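Long-range contacts in inactive Zymogen C11 Protease (Parabacteroides distasonis, PDB 6MZO), which is an inactive zymogen of a clostripain-like cysteine protease of clan CD, whose mature form probably cleaves peptide bonds: residues A[191-197]-A[215-220]; A[245-249]-A[281-286]. One frame throughout, in Å; residues are numbered along the deposited sequence.

Interaction 1: A[191-197]-A[215-220]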
# COMPACT_ATOMS: atom_id res chain seq x y z
N ASN A 191 11.49 -9.56 0.56
CA ASN A 191 12.00 -8.25 0.25
C ASN A 191 10.84 -7.28 0.02
O ASN A 191 10.84 -6.17 0.57
CB ASN A 191 12.91 -8.31 -0.98
CG ASN A 191 12.48 -9.37 -1.95
OD1 ASN A 191 11.68 -10.25 -1.61
ND2 ASN A 191 13.02 -9.32 -3.16
N GLY A 192 9.82 -7.71 -0.71
CA GLY A 192 8.87 -6.71 -1.15
C GLY A 192 8.89 -6.52 -2.69
O GLY A 192 9.00 -7.53 -3.41
N PHE A 193 8.74 -5.27 -3.16
CA PHE A 193 8.66 -5.02 -4.59
C PHE A 193 10.00 -5.31 -5.30
O PHE A 193 11.09 -5.29 -4.69
CB PHE A 193 8.23 -3.57 -4.90
CG PHE A 193 6.77 -3.37 -4.92
CD1 PHE A 193 6.03 -3.59 -3.79
CD2 PHE A 193 6.14 -2.96 -6.11
CE1 PHE A 193 4.60 -3.36 -3.82
CE2 PHE A 193 4.76 -2.76 -6.16
CZ PHE A 193 4.00 -2.93 -5.01
N PRO A 194 9.93 -5.57 -6.62
CA PRO A 194 11.16 -5.88 -7.38
C PRO A 194 11.82 -4.58 -7.82
O PRO A 194 11.70 -4.14 -8.98
CB PRO A 194 10.63 -6.70 -8.56
CG PRO A 194 9.24 -6.10 -8.83
CD PRO A 194 8.70 -5.91 -7.37
N TYR A 195 12.44 -3.91 -6.85
CA TYR A 195 12.97 -2.58 -7.16
C TYR A 195 13.92 -2.70 -8.30
O TYR A 195 14.11 -1.73 -9.07
CB TYR A 195 13.67 -1.93 -5.91
CG TYR A 195 12.61 -1.61 -4.87
CD1 TYR A 195 11.76 -0.53 -5.07
CD2 TYR A 195 12.36 -2.46 -3.81
CE1 TYR A 195 10.72 -0.24 -4.16
CE2 TYR A 195 11.31 -2.20 -2.89
CZ TYR A 195 10.49 -1.08 -3.11
OH TYR A 195 9.46 -0.84 -2.26
N GLN A 196 14.58 -3.86 -8.47
CA GLN A 196 15.60 -3.91 -9.52
C GLN A 196 15.02 -3.83 -10.95
O GLN A 196 15.82 -3.64 -11.91
CB GLN A 196 16.42 -5.20 -9.36
CG GLN A 196 15.65 -6.50 -9.73
CD GLN A 196 14.65 -7.00 -8.69
OE1 GLN A 196 14.47 -6.47 -7.59
NE2 GLN A 196 13.97 -8.10 -9.07
N THR A 197 13.70 -3.86 -11.08
CA THR A 197 13.11 -3.77 -12.41
C THR A 197 12.18 -2.58 -12.55
O THR A 197 11.70 -2.33 -13.67
CB THR A 197 12.29 -5.05 -12.82
OG1 THR A 197 11.19 -5.28 -11.93
CG2 THR A 197 13.17 -6.27 -12.89
N LYS A 215 5.40 -5.34 -13.46
CA LYS A 215 6.68 -5.89 -13.07
C LYS A 215 6.62 -6.68 -11.78
O LYS A 215 7.30 -7.68 -11.65
CB LYS A 215 7.69 -4.76 -12.92
CG LYS A 215 8.51 -4.54 -14.22
CD LYS A 215 7.73 -3.93 -15.42
CE LYS A 215 8.69 -3.52 -16.65
NZ LYS A 215 9.74 -2.64 -16.09
N PHE A 216 5.81 -6.20 -10.83
CA PHE A 216 5.58 -6.95 -9.61
C PHE A 216 5.00 -8.36 -9.92
O PHE A 216 5.49 -9.38 -9.39
CB PHE A 216 4.62 -6.17 -8.69
CG PHE A 216 4.31 -6.89 -7.39
CD1 PHE A 216 3.39 -7.97 -7.32
CD2 PHE A 216 4.97 -6.49 -6.26
CE1 PHE A 216 3.11 -8.60 -6.09
CE2 PHE A 216 4.69 -7.06 -5.01
CZ PHE A 216 3.76 -8.14 -4.92
N TYR A 217 3.97 -8.37 -10.78
CA TYR A 217 3.39 -9.67 -11.24
C TYR A 217 4.40 -10.53 -11.97
O TYR A 217 4.56 -11.72 -11.63
CB TYR A 217 2.14 -9.43 -12.10
CG TYR A 217 1.63 -10.78 -12.63
CD1 TYR A 217 1.12 -11.69 -11.72
CD2 TYR A 217 1.80 -11.17 -13.96
CE1 TYR A 217 0.68 -12.98 -12.14
CE2 TYR A 217 1.38 -12.45 -14.39
CZ TYR A 217 0.85 -13.33 -13.47
OH TYR A 217 0.43 -14.56 -13.92
N THR A 218 5.14 -9.94 -12.94
CA THR A 218 6.14 -10.73 -13.66
C THR A 218 7.16 -11.34 -12.67
O THR A 218 7.54 -12.52 -12.79
CB THR A 218 6.83 -9.84 -14.70
OG1 THR A 218 5.82 -9.48 -15.66
CG2 THR A 218 7.95 -10.60 -15.40
N TYR A 219 7.63 -10.55 -11.71
CA TYR A 219 8.59 -11.06 -10.77
C TYR A 219 8.05 -12.24 -9.96
O TYR A 219 8.78 -13.24 -9.77
CB TYR A 219 9.05 -9.97 -9.81
CG TYR A 219 10.13 -10.40 -8.87
CD1 TYR A 219 11.44 -10.57 -9.32
CD2 TYR A 219 9.86 -10.59 -7.51
CE1 TYR A 219 12.46 -10.91 -8.43
CE2 TYR A 219 10.86 -10.94 -6.63
CZ TYR A 219 12.16 -11.09 -7.10
OH TYR A 219 13.14 -11.47 -6.19
N TYR A 220 6.79 -12.15 -9.52
CA TYR A 220 6.25 -13.14 -8.60
C TYR A 220 5.45 -14.24 -9.31
O TYR A 220 4.82 -15.11 -8.67
CB TYR A 220 5.38 -12.41 -7.55
CG TYR A 220 6.22 -11.80 -6.45
CD1 TYR A 220 6.94 -12.61 -5.59
CD2 TYR A 220 6.26 -10.44 -6.24
CE1 TYR A 220 7.73 -12.09 -4.60
CE2 TYR A 220 7.04 -9.90 -5.23
CZ TYR A 220 7.78 -10.73 -4.41
OH TYR A 220 8.55 -10.19 -3.38
O HOH W 1 9.81 -7.62 -12.89
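Phe-216 sets the edge of its ring on the face of Phe-193, its CD2 lying over the middle of that ring and 3.7 Å from Phe-193 CD2. The centroids are 4.7 Å apart and the planes 56° apart, a tilted edge-to-face pair. Tyr-220 CD2 sits over one face of the Phe-216 ring, and Ile-188 and Ile-227 touch both phenylalanines. Replacing Phe-193 with an alanine is likely to leave the edge of Phe-216 without the face it rests on and to open a gap beside Ile-227. Next along the chain, Pro-194 is wedged against the helix: its CD leans on Phe-216, and its CB lies over the Tyr-219 ring, 4.1 Å from the centroid, a CH-pi contact. Tyr-219 offers that face because its CG is anti to the backbone N (chi1 -175°), which turns the ring's face to the proline. Gln-196 brings NE2 to the same ring, 3.3 Å from Tyr-219 CE1, with amide and ring planes 69° apart.

In the fold, this is the loop leading into helix 195-203, bent by an inverse gamma turn centred on Pro-194 and laid along the last turns of helix 209-220. Through Ile-227 both phenylalanines pack on strand 226-231 of the large mixed sheet. Tyr-220 OH donates to Gly-192 O at 2.7 Å, in the carbonyl plane and on a lone pair, so the tyrosine hydroxyl ties the helix's end to the loop. At the far end Lys-215 curls toward Asp-201, its salt-bridge partner, and adds a weak bond from NZ to Thr-197 O at 3.1 Å. A water also links Thr-197 OG1 to the backbone Lys-215 O, which it reaches as donor at 2.8 Å.

Interaction 2: A[245-249]-A[281-286]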
# COMPACT_ATOMS: atom_id res chain seq x y z
N LEU A 245 -25.75 0.53 -1.53
CA LEU A 245 -26.07 -0.78 -0.99
C LEU A 245 -25.71 -0.91 0.48
O LEU A 245 -26.22 -1.81 1.14
CB LEU A 245 -25.40 -1.91 -1.80
CG LEU A 245 -23.86 -2.07 -1.76
CD1 LEU A 245 -23.45 -3.39 -1.14
CD2 LEU A 245 -23.23 -1.99 -3.14
N PHE A 246 -24.86 -0.03 1.03
CA PHE A 246 -24.49 -0.20 2.43
C PHE A 246 -25.29 0.69 3.39
O PHE A 246 -25.45 0.36 4.58
CB PHE A 246 -22.99 0.09 2.61
CG PHE A 246 -22.13 -1.04 2.21
CD1 PHE A 246 -22.05 -2.16 3.03
CD2 PHE A 246 -21.35 -0.97 1.05
CE1 PHE A 246 -21.25 -3.23 2.67
CE2 PHE A 246 -20.51 -2.03 0.71
CZ PHE A 246 -20.46 -3.16 1.53
N HIS A 247 -25.77 1.82 2.88
CA HIS A 247 -26.28 2.86 3.79
C HIS A 247 -27.59 2.45 4.46
O HIS A 247 -28.03 3.12 5.44
CB HIS A 247 -26.44 4.21 3.06
CG HIS A 247 -27.64 4.27 2.17
ND1 HIS A 247 -28.03 3.23 1.35
CD2 HIS A 247 -28.56 5.25 1.98
CE1 HIS A 247 -29.14 3.56 0.71
NE2 HIS A 247 -29.49 4.77 1.09
N ASP A 248 -28.24 1.38 3.99
CA ASP A 248 -29.52 0.99 4.58
C ASP A 248 -29.44 -0.39 5.22
O ASP A 248 -30.48 -1.05 5.50
CB ASP A 248 -30.65 1.06 3.53
CG ASP A 248 -30.49 0.04 2.40
OD1 ASP A 248 -29.39 -0.52 2.20
OD2 ASP A 248 -31.52 -0.22 1.72
N LYS A 249 -28.22 -0.84 5.47
CA LYS A 249 -28.04 -2.20 6.02
C LYS A 249 -27.90 -2.04 7.55
O LYS A 249 -27.05 -1.25 8.00
CB LYS A 249 -26.81 -2.92 5.43
CG LYS A 249 -26.88 -3.20 3.89
CD LYS A 249 -28.04 -4.16 3.65
CE LYS A 249 -28.29 -4.38 2.12
NZ LYS A 249 -28.61 -3.15 1.29
N TYR A 281 -17.68 -9.85 -1.19
CA TYR A 281 -18.50 -9.35 -0.10
C TYR A 281 -19.70 -8.58 -0.63
O TYR A 281 -20.80 -8.83 -0.26
CB TYR A 281 -17.67 -8.46 0.80
CG TYR A 281 -18.41 -7.87 1.97
CD1 TYR A 281 -19.23 -8.64 2.75
CD2 TYR A 281 -18.28 -6.55 2.28
CE1 TYR A 281 -19.90 -8.10 3.82
CE2 TYR A 281 -18.93 -6.00 3.35
CZ TYR A 281 -19.74 -6.79 4.11
OH TYR A 281 -20.40 -6.26 5.16
N VAL A 282 -19.44 -7.61 -1.48
CA VAL A 282 -20.53 -6.81 -2.04
C VAL A 282 -21.56 -7.68 -2.76
O VAL A 282 -22.79 -7.44 -2.62
CB VAL A 282 -19.94 -5.68 -3.04
CG1 VAL A 282 -21.05 -5.14 -3.92
CG2 VAL A 282 -19.30 -4.58 -2.23
N SER A 283 -21.12 -8.75 -3.43
CA SER A 283 -22.07 -9.62 -4.11
C SER A 283 -23.08 -10.31 -3.15
O SER A 283 -24.17 -10.74 -3.57
CB SER A 283 -21.31 -10.70 -4.95
OG SER A 283 -20.89 -11.76 -4.07
N ARG A 284 -22.76 -10.37 -1.85
CA ARG A 284 -23.66 -10.94 -0.83
C ARG A 284 -24.73 -9.99 -0.34
O ARG A 284 -25.70 -10.42 0.28
CB ARG A 284 -22.89 -11.40 0.41
CG ARG A 284 -21.69 -12.29 0.18
CD ARG A 284 -22.03 -13.37 -0.74
NE ARG A 284 -20.84 -14.02 -1.28
CZ ARG A 284 -20.61 -15.34 -1.22
NH1 ARG A 284 -21.53 -16.15 -0.63
NH2 ARG A 284 -19.49 -15.83 -1.73
N LEU A 285 -24.56 -8.72 -0.61
CA LEU A 285 -25.45 -7.69 -0.08
C LEU A 285 -26.18 -6.93 -1.18
O LEU A 285 -27.33 -6.50 -0.97
CB LEU A 285 -24.64 -6.69 0.74
CG LEU A 285 -24.14 -7.24 2.09
CD1 LEU A 285 -23.19 -6.23 2.70
CD2 LEU A 285 -25.32 -7.46 3.07
N ALA A 286 -25.51 -6.76 -2.33
CA ALA A 286 -26.10 -5.97 -3.43
C ALA A 286 -27.25 -6.63 -4.13
O ALA A 286 -27.27 -7.85 -4.36
CB ALA A 286 -25.00 -5.64 -4.48
O HOH W 2 -28.99 -4.20 -1.31
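With chi1 at 69°, Leu-245 tucks CG between its backbone N and carbonyl carbon, and this directs the branch toward Val-282 and Leu-285; Phe-246, with CG anti to the carbonyl carbon (chi1 -80°), swings its ring to Tyr-281. Leu-245 CD2 lies 3.9 Å from Val-282 CG1, while CD1 reaches Leu-285 CB and also sits over one face of the Phe-246 ring, toward its rim. Tyr-281 CE2 comes in at the edge of the Phe-246 ring, 3.7 Å from Phe-246 CE1, the two planes being 37° apart. Leu-285 CD1 closes on the same corner, 3.6 Å from Phe-246 CE1.

The contact joins the end of helix 235-246, with the type I turn from Phe-246 to Lys-249, to the end of helix 278-283; Tyr-357 of helix 351-357 also meets the Phe-246 ring. Lys-249 doubles back over its own turn, its NZ donating to Leu-245 O at 2.7 Å and forming a salt bridge with Asp-248 OD1 at 2.9 Å. A water accepts from NZ and may donate to Leu-285 O. The direct contacts between the segments are thus largely apolar, with the lysine's charge probably eased by Asp-248 and its polar link across probably made through water.

Reading from the N terminus, interaction 1 comes first: the loop before helix 195-203 and that helix's first residues are met by the end of helix 209-220, closing a loop of 17 residues, 12 of them helical. The chain then runs through strand 226-231 of the large mixed sheet and into helix 235-246, at whose end interaction 2 opens. A longer loop of 31 residues, holding helix 251-255 and the short strand 275-277, returns it to helix 278-283. The two closures follow in series, neither nested nor crossed. Their centres lie 35 Å apart and they do not touch: 191-197/215-220 packs by the large sheet, 245-249/281-286 farther from the chain's centre, near the C-terminal helix 351-357.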